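Glutathione peroxidase-like protein (Trypanosoma brucei, PDB 3DWV) probably reduces hydroperoxides with electrons from tryparedoxin, as a cysteine-dependent peroxidase of the glutathione peroxidase family. Local coordinates at residues 46-51 and 176-181; 83-88 and 127-132; 98-101 and 105-108; 69-74 and 169-174. The protein carries 1 engineered substitution. One frame throughout, in Å; residues are numbered along the deposited sequence.

Interaction 1 of 4, residues 46-51 and 176-181; sequences GSPLLI and EKLIPL
Pro48 presents its ring to two leucines of the C-terminal helical segment, Leu178 and Leu181. Its CG reaches CD1 of Leu178 at 3.7 Å and CB of Leu181 at 3.9 Å, and the neighbouring CB of the proline lies close to the same two carbons. The ring crosses the Leu178 side chain at about a right angle, but it runs past Leu181 in the opposite direction. Leu178 meets it with a methyl, Leu181 with its CB. Leu178 gets there because its CG stands anti to the backbone N (chi1 172°). This is the C-terminal helix of the thioredoxin-like fold closing on the start of the central strand 49-54. Pro180, which has no N-H to give, kinks the helix, and a weak bond, 2.8 Å, runs from Leu181 N to Leu178 O. Farther out, Leu178 also packs on Phe80 and Tyr75, while Leu181 leans on Leu154 and Asp156 and Leu182 adds to the cover of Pro48. Just beyond the proline, Leu49 pairs through its backbone with Ile155 on one neighbouring strand, and Leu50 with Thr81 and Leu83 on the other.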
loop_
_atom_site.group_PDB
_atom_site.type_symbol
_atom_site.label_atom_id
_atom_site.label_comp_id
_atom_site.label_asym_id
_atom_site.label_seq_id
_atom_site.Cartn_x
_atom_site.Cartn_y
_atom_site.Cartn_z
ATOM N N GLY A 46 -15.523 7.480 -1.866
ATOM C CA GLY A 46 -16.495 7.556 -2.962
ATOM C C GLY A 46 -16.002 6.925 -4.255
ATOM O O GLY A 46 -16.732 6.671 -5.231
ATOM N N SER A 47 -14.703 6.652 -4.305
ATOM C CA SER A 47 -14.051 6.012 -5.423
ATOM C C SER A 47 -13.096 4.972 -4.855
ATOM O O SER A 47 -12.607 5.193 -3.751
ATOM C CB SER A 47 -13.227 7.024 -6.214
ATOM O OG SER A 47 -14.089 7.813 -7.006
ATOM N N PRO A 48 -12.832 3.890 -5.567
ATOM C CA PRO A 48 -11.900 2.893 -5.020
ATOM C C PRO A 48 -10.468 3.383 -5.079
ATOM O O PRO A 48 -10.157 4.378 -5.739
ATOM C CB PRO A 48 -12.131 1.680 -5.931
ATOM C CG PRO A 48 -12.648 2.243 -7.221
ATOM C CD PRO A 48 -13.378 3.520 -6.878
ATOM N N LEU A 49 -9.581 2.675 -4.367
ATOM C CA LEU A 49 -8.185 3.028 -4.415
ATOM C C LEU A 49 -7.363 1.778 -4.080
ATOM O O LEU A 49 -7.898 0.796 -3.561
ATOM C CB LEU A 49 -7.844 4.212 -3.521
ATOM C CG LEU A 49 -8.048 4.117 -2.010
ATOM C CD1 LEU A 49 -7.066 5.055 -1.309
ATOM C CD2 LEU A 49 -9.474 4.456 -1.565
ATOM N N LEU A 50 -6.074 1.828 -4.395
ATOM C CA LEU A 50 -5.145 0.766 -4.076
ATOM C C LEU A 50 -4.044 1.324 -3.169
ATOM O O LEU A 50 -3.510 2.364 -3.576
ATOM C CB LEU A 50 -4.425 0.265 -5.325
ATOM C CG LEU A 50 -4.838 -1.020 -5.998
ATOM C CD1 LEU A 50 -3.875 -1.284 -7.156
ATOM C CD2 LEU A 50 -4.913 -2.196 -5.038
ATOM N N ILE A 51 -3.779 0.634 -2.055
ATOM C CA ILE A 51 -2.738 1.125 -1.140
ATOM C C ILE A 51 -1.604 0.116 -1.075
ATOM O O ILE A 51 -1.776 -1.020 -0.624
ATOM C CB ILE A 51 -3.273 1.418 0.262
ATOM C CG1 ILE A 51 -4.450 2.418 0.209
ATOM C CG2 ILE A 51 -2.137 1.898 1.166
ATOM C CD1 ILE A 51 -5.047 2.667 1.611
ATOM N N GLU A 176 -10.081 -7.583 -12.333
ATOM C CA GLU A 176 -11.260 -8.406 -12.033
ATOM C C GLU A 176 -12.051 -7.865 -10.836
ATOM O O GLU A 176 -13.282 -7.825 -10.844
ATOM C CB GLU A 176 -10.871 -9.851 -11.741
ATOM C CG GLU A 176 -9.899 -10.519 -12.676
ATOM C CD GLU A 176 -10.305 -10.460 -14.134
ATOM O OE1 GLU A 176 -9.940 -9.484 -14.834
ATOM O OE2 GLU A 176 -10.986 -11.391 -14.609
ATOM N N LYS A 177 -11.328 -7.426 -9.802
ATOM C CA LYS A 177 -11.912 -6.857 -8.596
ATOM C C LYS A 177 -12.214 -5.359 -8.730
ATOM O O LYS A 177 -13.253 -4.844 -8.257
ATOM C CB LYS A 177 -10.980 -7.010 -7.394
ATOM C CG LYS A 177 -10.460 -8.400 -7.090
ATOM C CD LYS A 177 -11.538 -9.453 -7.270
ATOM C CE LYS A 177 -10.985 -10.829 -6.871
ATOM N NZ LYS A 177 -11.849 -11.901 -7.408
ATOM N N LEU A 178 -11.306 -4.597 -9.337
ATOM C CA LEU A 178 -11.437 -3.139 -9.389
ATOM C C LEU A 178 -12.518 -2.635 -10.342
ATOM O O LEU A 178 -13.222 -1.660 -10.034
ATOM C CB LEU A 178 -10.094 -2.561 -9.793
ATOM C CG LEU A 178 -9.996 -1.071 -10.101
ATOM C CD1 LEU A 178 -10.377 -0.222 -8.902
ATOM C CD2 LEU A 178 -8.572 -0.728 -10.546
ATOM N N ILE A 179 -12.655 -3.222 -11.510
ATOM C CA ILE A 179 -13.624 -2.648 -12.482
ATOM C C ILE A 179 -15.039 -2.618 -11.966
ATOM O O ILE A 179 -15.722 -1.593 -12.139
ATOM C CB ILE A 179 -13.480 -3.460 -13.804
ATOM C CG1 ILE A 179 -12.162 -3.092 -14.530
ATOM C CG2 ILE A 179 -14.732 -3.385 -14.649
ATOM C CD1 ILE A 179 -11.863 -4.003 -15.699
ATOM N N PRO A 180 -15.548 -3.681 -11.345
ATOM C CA PRO A 180 -16.864 -3.553 -10.730
ATOM C C PRO A 180 -16.910 -2.430 -9.689
ATOM O O PRO A 180 -18.026 -1.912 -9.490
ATOM C CB PRO A 180 -17.044 -4.893 -10.011
ATOM C CG PRO A 180 -16.187 -5.855 -10.772
ATOM C CD PRO A 180 -15.011 -5.041 -11.194
ATOM N N LEU A 181 -15.828 -2.073 -9.015
ATOM C CA LEU A 181 -15.857 -1.044 -7.984
ATOM C C LEU A 181 -15.909 0.321 -8.615
ATOM O O LEU A 181 -16.455 1.250 -8.070
ATOM C CB LEU A 181 -14.576 -1.095 -7.147
ATOM C CG LEU A 181 -14.623 -2.253 -6.142
ATOM C CD1 LEU A 181 -13.305 -2.378 -5.399
ATOM C CD2 LEU A 181 -15.805 -2.069 -5.196
#

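Interaction 2 of 4, residues 83-88 and 127-132; sequences LAFPSN and HPLYEY. Engineered in segment 83-88: Ser87 (natural residue Cys).
Phe85 of strand 81-86 packs against Leu129 and Tyr130 in the first turn of helix 128-136, where that helix covers one face of the sheet in the thioredoxin-like fold. The aromatic part is a T-shaped pair: Tyr130 turns an edge toward the face of Phe85, with centroids 5.7 Å apart and planes at 80°. CE1 of the tyrosine leads, 4.0 Å from CG of Phe85, and its OH comes equally near to the phenylalanine CB. The CB of Phe85 already points to the helix, and with CG anti to the carbonyl carbon (chi1 -76°) the ring meets Tyr130.

The aliphatic part lies at the far end of the same ring. There the side chains of Leu129 and Phe85 cross at about a right angle. Leu129 was modelled in two conformers, so the 3.5 Å between its CD2 and CZ of Phe85 is less certain. Ile51 of the adjacent strand and Ile119 of a loop add apolar cover, the first to Phe85 and the second to Tyr130.

The polar part caps the helix start. His127 is the N-cap residue, and its NE2 also makes a weak hydrogen bond to Glu30 O. Leu129 N donates to His127 ND1 over 2.9 Å, nearly straight at 165° and only 6° out of the ring plane.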
loop_
_atom_site.group_PDB
_atom_site.type_symbol
_atom_site.label_atom_id
_atom_site.label_comp_id
_atom_site.label_asym_id
_atom_site.label_seq_id
_atom_site.Cartn_x
_atom_site.Cartn_y
_atom_site.Cartn_z
ATOM N N LEU A 83 -2.058 4.941 -3.516
ATOM C CA LEU A 83 -1.263 5.625 -2.513
ATOM C C LEU A 83 -0.110 4.728 -2.076
ATOM O O LEU A 83 -0.376 3.523 -1.871
ATOM C CB LEU A 83 -2.089 5.912 -1.256
ATOM C CG LEU A 83 -3.330 6.783 -1.454
ATOM C CD1 LEU A 83 -4.026 7.007 -0.113
ATOM C CD2 LEU A 83 -2.977 8.158 -2.011
ATOM N N ALA A 84 1.091 5.277 -1.890
ATOM C CA ALA A 84 2.230 4.456 -1.500
ATOM C C ALA A 84 2.750 4.844 -0.102
ATOM O O ALA A 84 3.056 5.999 0.098
ATOM C CB ALA A 84 3.387 4.559 -2.508
ATOM N N PHE A 85 2.850 3.849 0.783
ATOM C CA PHE A 85 3.459 4.063 2.087
ATOM C C PHE A 85 4.847 3.443 2.131
ATOM O O PHE A 85 4.931 2.195 2.095
ATOM C CB PHE A 85 2.622 3.416 3.212
ATOM C CG PHE A 85 1.377 4.213 3.543
ATOM C CD1 PHE A 85 0.224 4.009 2.818
ATOM C CD2 PHE A 85 1.349 5.137 4.584
ATOM C CE1 PHE A 85 -0.942 4.677 3.123
ATOM C CE2 PHE A 85 0.197 5.826 4.892
ATOM C CZ PHE A 85 -0.954 5.604 4.156
ATOM N N PRO A 86 5.922 4.216 2.124
ATOM C CA PRO A 86 7.250 3.595 2.228
ATOM C C PRO A 86 7.548 3.134 3.654
ATOM O O PRO A 86 7.175 3.830 4.608
ATOM C CB PRO A 86 8.207 4.717 1.815
ATOM C CG PRO A 86 7.324 5.756 1.190
ATOM C CD PRO A 86 6.021 5.682 1.946
ATOM N N SER A 87 8.198 1.985 3.782
ATOM C CA SER A 87 8.598 1.490 5.105
ATOM C C SER A 87 9.774 2.298 5.641
ATOM O O SER A 87 10.687 2.640 4.875
ATOM C CB SER A 87 9.021 0.031 5.064
ATOM O OG SER A 87 9.587 -0.345 6.334
ATOM N N ASN A 88 9.801 2.571 6.945
ATOM C CA ASN A 88 10.974 3.233 7.527
ATOM C C ASN A 88 12.110 2.257 7.815
ATOM O O ASN A 88 13.138 2.649 8.399
ATOM C CB ASN A 88 10.586 3.958 8.821
ATOM C CG ASN A 88 10.110 3.000 9.886
ATOM O OD1 ASN A 88 10.223 1.780 9.808
ATOM N ND2 ASN A 88 9.536 3.525 10.980
ATOM N N HIS A 127 1.833 1.066 12.002
ATOM C CA HIS A 127 0.835 2.129 11.872
ATOM C C HIS A 127 -0.579 1.558 11.977
ATOM O O HIS A 127 -0.910 0.536 11.338
ATOM C CB HIS A 127 1.027 2.854 10.539
ATOM C CG HIS A 127 0.159 4.080 10.350
ATOM N ND1 HIS A 127 -1.220 4.124 10.398
ATOM C CD2 HIS A 127 0.543 5.352 10.068
ATOM C CE1 HIS A 127 -1.633 5.379 10.159
ATOM N NE2 HIS A 127 -0.549 6.143 9.958
ATOM N N PRO A 128 -1.448 2.161 12.764
ATOM C CA PRO A 128 -2.794 1.574 12.931
ATOM C C PRO A 128 -3.553 1.367 11.636
ATOM O O PRO A 128 -4.341 0.396 11.621
ATOM C CB PRO A 128 -3.518 2.575 13.866
ATOM C CG PRO A 128 -2.405 3.227 14.646
ATOM C CD PRO A 128 -1.251 3.334 13.640
ATOM N N LEU A 129 -3.346 2.160 10.596
ATOM C CA LEU A 129 -4.082 1.915 9.353
ATOM C C LEU A 129 -3.670 0.549 8.820
ATOM O O LEU A 129 -4.527 -0.169 8.292
ATOM C CB LEU A 129 -3.845 3.019 8.322
ATOM C CG LEU A 129 -4.125 2.740 6.844
ATOM C CD1 LEU A 129 -5.591 2.946 6.474
ATOM C CD2 LEU A 129 -3.255 3.651 5.976
ATOM N N TYR A 130 -2.384 0.206 8.948
ATOM C CA TYR A 130 -1.897 -1.097 8.482
ATOM C C TYR A 130 -2.452 -2.206 9.377
ATOM O O TYR A 130 -2.866 -3.291 8.944
ATOM C CB TYR A 130 -0.334 -1.090 8.358
ATOM C CG TYR A 130 -0.044 -0.817 6.897
ATOM C CD1 TYR A 130 -0.016 0.479 6.406
ATOM C CD2 TYR A 130 0.164 -1.869 6.024
ATOM C CE1 TYR A 130 0.224 0.732 5.074
ATOM C CE2 TYR A 130 0.394 -1.599 4.681
ATOM C CZ TYR A 130 0.431 -0.300 4.197
ATOM O OH TYR A 130 0.674 -0.021 2.866
ATOM N N GLU A 131 -2.473 -1.988 10.696
ATOM C CA GLU A 131 -3.061 -2.991 11.595
ATOM C C GLU A 131 -4.496 -3.243 11.206
ATOM O O GLU A 131 -4.914 -4.427 11.179
ATOM C CB GLU A 131 -2.891 -2.535 13.052
ATOM C CG GLU A 131 -1.349 -2.571 13.291
ATOM C CD GLU A 131 -0.820 -3.989 13.280
ATOM O OE1 GLU A 131 -0.827 -4.509 14.437
ATOM O OE2 GLU A 131 -0.377 -4.679 12.308
ATOM N N TYR A 132 -5.188 -2.159 10.876
ATOM C CA TYR A 132 -6.568 -2.389 10.393
ATOM C C TYR A 132 -6.659 -3.126 9.073
ATOM O O TYR A 132 -7.467 -4.067 8.936
ATOM C CB TYR A 132 -7.236 -1.000 10.303
ATOM C CG TYR A 132 -8.585 -1.012 9.586
ATOM C CD1 TYR A 132 -9.721 -1.612 10.141
ATOM C CD2 TYR A 132 -8.698 -0.407 8.344
ATOM C CE1 TYR A 132 -10.937 -1.599 9.456
ATOM C CE2 TYR A 132 -9.882 -0.393 7.649
ATOM C CZ TYR A 132 -10.991 -0.994 8.217
ATOM O OH TYR A 132 -12.156 -0.950 7.479
#

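Interaction 3 of 4, residues 98-101 and 105-108; sequences EEEI and VCTK
Ile101 laps over the side chain of Cys106 with a single methyl. Its CD1 sits 3.6 Å from both CB and SG of the cysteine, so it straddles the CB-SG bond, and CG1 follows at 4.2 Å from the sulfur. CG1 of Ile101 lies beside the backbone N and opposite the carbonyl carbon (chi1 -55°), but the next torsion, chi2 at -108°, falls away from the staggered positions. That turn carries CD1 over to the cysteine although CB itself does not point at it.

Cys106 answers from the other chain segment with SG anti to its carbonyl carbon (chi1 -57°), and its CB points at the helix 100-103. The sulfur also comes within 4.1 Å of the carbonyl O of Glu100, a loose approach with no bond. Glu100 holds an extended side chain whose CG lies 4.5 Å from the sulfur, which puts the aliphatic part rather than the carboxylate nearest to it.

What fixes the sulfur is its covalent partner: Cys106 SG is bonded to Cys58 SG, and both Glu100 and Ile101 touch Cys58 as well. Thr107 pairs through its backbone with Lys57, so the segment that follows the cysteine is tied down beside its partner. The whole is a redox disulfide between Cys58, the predicted active-site residue, and Cys106, which probably serves as the resolving cysteine, as in the two-cysteine mechanism of tryparedoxin-dependent peroxidases of this family.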
loop_
_atom_site.group_PDB
_atom_site.type_symbol
_atom_site.label_atom_id
_atom_site.label_comp_id
_atom_site.label_asym_id
_atom_site.label_seq_id
_atom_site.Cartn_x
_atom_site.Cartn_y
_atom_site.Cartn_z
ATOM N N GLU A 98 15.854 -7.788 4.737
ATOM C CA GLU A 98 16.542 -6.716 5.453
ATOM C C GLU A 98 17.986 -6.497 5.022
ATOM O O GLU A 98 18.552 -5.428 5.300
ATOM C CB GLU A 98 16.472 -7.049 6.955
ATOM C CG GLU A 98 16.864 -8.486 7.230
ATOM C CD GLU A 98 17.527 -8.686 8.583
ATOM O OE1 GLU A 98 17.198 -7.968 9.554
ATOM O OE2 GLU A 98 18.402 -9.581 8.702
ATOM N N GLU A 99 18.612 -7.468 4.368
ATOM C CA GLU A 99 20.012 -7.221 4.009
ATOM C C GLU A 99 20.142 -6.572 2.635
ATOM O O GLU A 99 21.202 -6.055 2.269
ATOM C CB GLU A 99 20.824 -8.514 4.036
ATOM C CG GLU A 99 20.911 -9.161 5.411
ATOM C CD GLU A 99 21.578 -10.519 5.307
ATOM O OE1 GLU A 99 22.056 -10.832 4.193
ATOM O OE2 GLU A 99 21.634 -11.274 6.300
ATOM N N GLU A 100 19.029 -6.537 1.888
ATOM C CA GLU A 100 19.073 -5.953 0.550
ATOM C C GLU A 100 19.556 -4.507 0.548
ATOM O O GLU A 100 20.347 -4.103 -0.298
ATOM C CB GLU A 100 17.678 -6.003 -0.079
ATOM C CG GLU A 100 17.621 -5.322 -1.435
ATOM C CD GLU A 100 16.302 -5.647 -2.120
ATOM O OE1 GLU A 100 15.268 -5.604 -1.418
ATOM O OE2 GLU A 100 16.337 -5.938 -3.324
ATOM N N ILE A 101 19.075 -3.678 1.482
ATOM C CA ILE A 101 19.541 -2.280 1.463
ATOM C C ILE A 101 20.882 -2.171 2.135
ATOM O O ILE A 101 21.580 -1.168 2.053
ATOM C CB ILE A 101 18.447 -1.391 2.070
ATOM C CG1 ILE A 101 17.147 -1.647 1.290
ATOM C CG2 ILE A 101 18.857 0.059 2.125
ATOM C CD1 ILE A 101 16.667 -0.560 0.366
ATOM N N VAL A 105 23.225 -0.817 -3.382
ATOM C CA VAL A 105 22.777 0.566 -3.537
ATOM C C VAL A 105 21.320 0.541 -3.961
ATOM O O VAL A 105 20.915 -0.149 -4.913
ATOM C CB VAL A 105 23.698 1.302 -4.519
ATOM C CG1 VAL A 105 23.177 2.674 -4.933
ATOM C CG2 VAL A 105 25.076 1.455 -3.884
ATOM N N CYS A 106 20.525 1.293 -3.207
ATOM C CA CYS A 106 19.116 1.429 -3.549
ATOM C C CYS A 106 18.790 2.905 -3.433
ATOM O O CYS A 106 19.242 3.476 -2.434
ATOM C CB CYS A 106 18.229 0.622 -2.608
ATOM S SG CYS A 106 18.641 -1.138 -2.562
ATOM N N THR A 107 18.055 3.483 -4.358
ATOM C CA THR A 107 17.868 4.933 -4.286
ATOM C C THR A 107 16.434 5.295 -3.934
ATOM O O THR A 107 15.509 4.470 -3.808
ATOM C CB THR A 107 18.294 5.495 -5.654
ATOM O OG1 THR A 107 17.410 4.922 -6.643
ATOM C CG2 THR A 107 19.692 5.105 -6.069
ATOM N N LYS A 108 16.207 6.591 -3.717
ATOM C CA LYS A 108 14.895 7.087 -3.307
ATOM C C LYS A 108 13.796 6.628 -4.251
ATOM O O LYS A 108 13.883 6.829 -5.447
ATOM C CB LYS A 108 14.898 8.634 -3.268
ATOM C CG LYS A 108 13.564 9.156 -2.772
ATOM C CD LYS A 108 13.367 10.659 -2.984
ATOM C CE LYS A 108 12.299 11.193 -2.036
ATOM N NZ LYS A 108 12.562 12.577 -1.514
#

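Interaction 4 of 4, residues 69-74 and 169-174. Unlike the reference sequence in segment 69-74: Thr70 (reference Ala).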
loop_
_atom_site.group_PDB
_atom_site.type_symbol
_atom_site.label_atom_id
_atom_site.label_comp_id
_atom_site.label_asym_id
_atom_site.label_seq_id
_atom_site.Cartn_x
_atom_site.Cartn_y
_atom_site.Cartn_z
ATOM N N THR A 69 1.655 1.484 -11.461
ATOM C CA THR A 69 1.682 2.683 -12.308
ATOM C C THR A 69 0.685 2.553 -13.450
ATOM O O THR A 69 -0.047 3.496 -13.809
ATOM C CB THR A 69 3.109 2.871 -12.840
ATOM O OG1 THR A 69 4.004 3.139 -11.714
ATOM C CG2 THR A 69 3.190 4.032 -13.811
ATOM N N THR A 70 0.695 1.347 -14.037
ATOM C CA THR A 70 -0.280 1.057 -15.074
ATOM C C THR A 70 -1.711 1.295 -14.605
ATOM O O THR A 70 -2.480 1.945 -15.323
ATOM C CB THR A 70 -0.179 -0.405 -15.535
ATOM O OG1 THR A 70 1.143 -0.581 -16.096
ATOM C CG2 THR A 70 -1.235 -0.674 -16.610
ATOM N N LEU A 71 -2.067 0.782 -13.408
ATOM C CA LEU A 71 -3.460 0.939 -12.964
ATOM C C LEU A 71 -3.753 2.391 -12.644
ATOM O O LEU A 71 -4.823 2.913 -13.014
ATOM C CB LEU A 71 -3.759 0.104 -11.721
ATOM C CG LEU A 71 -3.749 -1.414 -11.915
ATOM C CD1 LEU A 71 -3.651 -2.178 -10.596
ATOM C CD2 LEU A 71 -4.986 -1.813 -12.691
ATOM N N TYR A 72 -2.849 3.052 -11.955
ATOM C CA TYR A 72 -2.983 4.479 -11.682
ATOM C C TYR A 72 -3.280 5.297 -12.925
ATOM O O TYR A 72 -4.238 6.084 -13.013
ATOM C CB TYR A 72 -1.669 4.958 -11.034
ATOM C CG TYR A 72 -1.746 6.417 -10.655
ATOM C CD1 TYR A 72 -2.629 6.862 -9.675
ATOM C CD2 TYR A 72 -0.936 7.335 -11.301
ATOM C CE1 TYR A 72 -2.716 8.196 -9.309
ATOM C CE2 TYR A 72 -1.016 8.682 -10.939
ATOM C CZ TYR A 72 -1.893 9.094 -9.966
ATOM O OH TYR A 72 -1.924 10.435 -9.665
ATOM N N ASN A 73 -2.449 5.135 -13.970
ATOM C CA ASN A 73 -2.599 5.963 -15.169
ATOM C C ASN A 73 -3.829 5.563 -15.965
ATOM O O ASN A 73 -4.495 6.407 -16.579
ATOM C CB ASN A 73 -1.335 5.867 -16.040
ATOM C CG ASN A 73 -0.152 6.629 -15.455
ATOM O OD1 ASN A 73 -0.345 7.672 -14.802
ATOM N ND2 ASN A 73 1.040 6.091 -15.708
ATOM N N LYS A 74 -4.163 4.277 -15.971
ATOM C CA LYS A 74 -5.350 3.822 -16.670
ATOM C C LYS A 74 -6.641 4.354 -16.078
ATOM O O LYS A 74 -7.567 4.642 -16.848
ATOM C CB LYS A 74 -5.377 2.290 -16.594
ATOM C CG LYS A 74 -6.535 1.710 -17.379
ATOM C CD LYS A 74 -6.061 0.623 -18.317
ATOM C CE LYS A 74 -6.071 -0.711 -17.612
ATOM N NZ LYS A 74 -6.383 -1.830 -18.575
ATOM N N ALA A 169 0.939 -9.779 -8.432
ATOM C CA ALA A 169 -0.427 -9.793 -8.970
ATOM C C ALA A 169 -0.502 -9.057 -10.301
ATOM O O ALA A 169 0.036 -7.968 -10.467
ATOM C CB ALA A 169 -1.427 -9.165 -7.993
ATOM N N SER A 170 -1.192 -9.686 -11.268
ATOM C CA SER A 170 -1.187 -9.071 -12.584
ATOM C C SER A 170 -2.193 -7.931 -12.635
ATOM O O SER A 170 -3.076 -7.873 -11.783
ATOM C CB SER A 170 -1.532 -10.100 -13.664
ATOM O OG SER A 170 -2.664 -10.842 -13.279
ATOM N N VAL A 171 -2.028 -7.084 -13.650
ATOM C CA VAL A 171 -3.061 -6.037 -13.872
ATOM C C VAL A 171 -4.437 -6.661 -14.052
ATOM O O VAL A 171 -5.498 -6.214 -13.545
ATOM C CB VAL A 171 -2.552 -5.215 -15.058
ATOM C CG1 VAL A 171 -3.625 -4.345 -15.712
ATOM C CG2 VAL A 171 -1.362 -4.321 -14.642
ATOM N N LYS A 172 -4.505 -7.778 -14.800
ATOM C CA LYS A 172 -5.798 -8.442 -15.035
ATOM C C LYS A 172 -6.453 -9.005 -13.786
ATOM O O LYS A 172 -7.677 -8.983 -13.565
ATOM C CB LYS A 172 -5.591 -9.550 -16.076
ATOM C CG LYS A 172 -6.867 -10.146 -16.605
ATOM C CD LYS A 172 -7.788 -9.113 -17.241
ATOM C CE LYS A 172 -8.385 -9.577 -18.556
ATOM N NZ LYS A 172 -9.738 -8.999 -18.786
ATOM N N ASP A 173 -5.655 -9.539 -12.862
ATOM C CA ASP A 173 -6.170 -10.055 -11.596
ATOM C C ASP A 173 -6.746 -8.922 -10.754
ATOM O O ASP A 173 -7.729 -9.062 -10.063
ATOM C CB ASP A 173 -5.062 -10.742 -10.798
ATOM C CG ASP A 173 -4.777 -12.146 -11.315
ATOM O OD1 ASP A 173 -5.586 -12.705 -12.091
ATOM O OD2 ASP A 173 -3.714 -12.688 -10.921
ATOM N N ILE A 174 -6.108 -7.777 -10.817
ATOM C CA ILE A 174 -6.565 -6.678 -9.952
ATOM C C ILE A 174 -7.780 -6.058 -10.614
ATOM O O ILE A 174 -8.770 -5.760 -9.954
ATOM C CB ILE A 174 -5.398 -5.711 -9.673
ATOM C CG1 ILE A 174 -4.264 -6.328 -8.857
ATOM C CG2 ILE A 174 -5.891 -4.471 -8.956
ATOM C CD1 ILE A 174 -3.175 -5.409 -8.339
#
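Val171 and Ile174, one turn apart at the start of the C-terminal helix, meet Thr70 and Leu71 of helix 64-75 through apolar side chains. Just ahead of the helix, Ala169 directs its carbonyl O to Thr67 OG1 in a weak hydrogen bond. Ser170 then acts as N-cap: its OG accepts from Asp173 N at 3.3 Å, with an N-H...O angle of 151°. Val171 sends its two methyls to different partners. CG1, anti to the backbone N (chi1 163°), slides past Leu71 to lie 4.2 Å from its CD2, while CG2 sits 4.1 Å from CG2 of Thr70. Thr70, which differs from the reference sequence, thus gives this contact its methyl; its OG1 is bonded to Glu66 O within its own helix. Ile174 closes the contact deeper in, with CG2 at 3.6 Å from CD1 of Leu71 and its own CD1 at 4.0 Å from that same methyl. Leu71 therefore fits between the two residues, giving CD2 to Val171 and CD1 to Ile174. Toward the solvent edge, Lys74 NZ makes a salt bridge with Glu175 OE2 one residue farther along. Both helices pack on the sheet: Leu71 rests on Leu50 and Ile174 on Tyr52 of strand 49-54, Phe80 adds to the cover of Leu71, and Thr67 of helix 64-75 touches both Val171 and Ile174.

Interactions 1 and 4 share the C-terminal helix on one face of the sheet, their centres 11 Å apart, and they touch where Leu50 CD1 meets Leu71 CD1 at 3.6 Å. Interaction 2 covers the other face. It meets interaction 1 through the sheet itself, where Leu83 N is probably hydrogen-bonded to Leu50 O at 3.0 Å. Interaction 3 stands apart and alone includes a cysteine of the Cys58-Cys106 disulfide; its nearest atoms are about 8 Å from interaction 2, about 12 Å from interaction 4 and about 17 Å from interaction 1.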